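Local coordinates for calcium-binding EF hand family protein (Arabidopsis thaliana, PDB 6YIG) that probably acts as a calcium-binding adaptor in plant endocytosis, this chain being the N-terminal EH domain of the TPLATE complex subunit AtEH1/Pan1, at residues N69-L73 against A90-T94. Sequence-based numbering, arbitrary orientation.
Sequences NSLRL and AALNT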
loop_
_atom_site.group_PDB
_atom_site.type_symbol
_atom_site.label_atom_id
_atom_site.label_comp_id
_atom_site.label_asym_id
_atom_site.label_seq_id
_atom_site.Cartn_x
_atom_site.Cartn_y
_atom_site.Cartn_z
ATOM N N ASN A 69 -4.392 1.549 -1.569
ATOM C CA ASN A 69 -3.628 2.240 -2.598
ATOM C C ASN A 69 -2.126 2.098 -2.372
ATOM O O ASN A 69 -1.361 1.929 -3.330
ATOM C CB ASN A 69 -4.009 3.713 -2.674
ATOM C CG ASN A 69 -5.342 3.940 -3.366
ATOM O OD1 ASN A 69 -5.782 3.138 -4.183
ATOM N ND2 ASN A 69 -5.983 5.036 -3.044
ATOM N N SER A 70 -1.674 2.133 -1.116
ATOM C CA SER A 70 -0.242 1.909 -0.888
ATOM C C SER A 70 0.156 0.496 -1.290
ATOM O O SER A 70 1.273 0.282 -1.763
ATOM C CB SER A 70 0.145 2.183 0.566
ATOM O OG SER A 70 -0.196 1.123 1.455
ATOM N N LEU A 71 -0.730 -0.476 -1.098
ATOM C CA LEU A 71 -0.464 -1.848 -1.540
ATOM C C LEU A 71 -0.356 -1.920 -3.060
ATOM O O LEU A 71 0.513 -2.621 -3.605
ATOM C CB LEU A 71 -1.578 -2.774 -1.038
ATOM C CG LEU A 71 -1.572 -3.069 0.472
ATOM C CD1 LEU A 71 -2.887 -3.793 0.835
ATOM C CD2 LEU A 71 -0.353 -3.836 0.928
ATOM N N ARG A 72 -1.238 -1.200 -3.769
ATOM C CA ARG A 72 -1.185 -1.177 -5.224
ATOM C C ARG A 72 0.116 -0.566 -5.712
ATOM O O ARG A 72 0.729 -1.068 -6.655
ATOM C CB ARG A 72 -2.377 -0.405 -5.798
ATOM C CG ARG A 72 -3.703 -1.067 -5.558
ATOM C CD ARG A 72 -4.884 -0.257 -6.106
ATOM N NE ARG A 72 -6.121 -1.005 -5.865
ATOM C CZ ARG A 72 -6.976 -0.760 -4.873
ATOM N NH1 ARG A 72 -6.808 0.258 -4.048
ATOM N NH2 ARG A 72 -8.021 -1.545 -4.713
ATOM N N LEU A 73 0.539 0.533 -5.102
ATOM C CA LEU A 73 1.805 1.138 -5.496
ATOM C C LEU A 73 2.962 0.201 -5.204
ATOM O O LEU A 73 3.937 0.167 -5.973
ATOM C CB LEU A 73 1.970 2.465 -4.787
ATOM C CG LEU A 73 1.018 3.559 -5.243
ATOM C CD1 LEU A 73 1.118 4.775 -4.329
ATOM C CD2 LEU A 73 1.256 3.944 -6.697
ATOM N N ALA A 90 -2.716 6.951 -12.051
ATOM C CA ALA A 90 -3.519 5.828 -12.529
ATOM C C ALA A 90 -3.940 4.949 -11.371
ATOM O O ALA A 90 -5.084 4.477 -11.325
ATOM C CB ALA A 90 -2.743 5.008 -13.545
ATOM N N ALA A 91 -3.049 4.742 -10.399
ATOM C CA ALA A 91 -3.362 3.878 -9.260
ATOM C C ALA A 91 -4.262 4.567 -8.235
ATOM O O ALA A 91 -5.006 3.904 -7.503
ATOM C CB ALA A 91 -2.074 3.432 -8.571
ATOM N N LEU A 92 -4.192 5.883 -8.130
ATOM C CA LEU A 92 -4.852 6.617 -7.064
ATOM C C LEU A 92 -6.169 7.247 -7.490
ATOM O O LEU A 92 -7.041 7.449 -6.639
ATOM C CB LEU A 92 -3.937 7.736 -6.542
ATOM C CG LEU A 92 -2.612 7.269 -5.954
ATOM C CD1 LEU A 92 -1.891 8.487 -5.388
ATOM C CD2 LEU A 92 -2.792 6.223 -4.917
ATOM N N ASN A 93 -6.364 7.491 -8.789
ATOM C CA ASN A 93 -7.486 8.303 -9.237
ATOM C C ASN A 93 -8.216 7.754 -10.458
ATOM O O ASN A 93 -9.053 8.479 -11.021
ATOM C CB ASN A 93 -7.012 9.737 -9.554
ATOM C CG ASN A 93 -6.627 10.517 -8.317
ATOM O OD1 ASN A 93 -7.371 10.553 -7.343
ATOM N ND2 ASN A 93 -5.473 11.166 -8.358
ATOM N N THR A 94 -7.956 6.525 -10.890
ATOM C CA THR A 94 -8.594 5.982 -12.082
ATOM C C THR A 94 -8.987 4.534 -11.834
ATOM O O THR A 94 -8.489 3.890 -10.903
ATOM C CB THR A 94 -7.694 6.054 -13.332
ATOM O OG1 THR A 94 -6.808 4.924 -13.336
ATOM C CG2 THR A 94 -6.892 7.363 -13.380
HETATM O O HOH W 1 -8.163 5.673 -4.904
#
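N69, on helix 64-78, lies against L92 near the C-terminal end of helix 85-93. CB of N69 points toward the second helix and meets CD2 of L92 at 3.6 Å. CG sits beside the backbone N (chi1 -76°), and this turn lays the amide carbon by the same methyl. The two amide ends do different work. ND2 donates to a water (2.9 Å), and that water donates to the carbonyl O of L92 (2.7 Å). OD1 faces the carbonyl O of A91 at 3.5 Å, but both are acceptors and no bond forms. One turn on, R72 reaches back, and its NH1 gives OD1 a weak, bent hydrogen bond (3.1 Å, 133°). Its guanidinium also makes a cation-pi contact with F13 of helix 12-20. An alanine in place of N69 would probably break the water bridge to L92, take the acceptor OD1 from NH1 of R72 and uncover part of the L92 methyl, although CB would remain against it. L73 supplies the apolar side. Its CD2 touches CB of A91 (3.9 Å), and CD1 approaches CD2 of L92 (4.2 Å). L73 also rests on I50 of helix 44-54, and A91 on I100 in a later loop. The contact therefore joins the last helix of the EH domain to the exiting helix of its second EF-hand, away from the annotated ion sites. The helices meet mainly through methyl packing, N69 CB included. With two acceptors facing each other, the polar link between the segments is left to water.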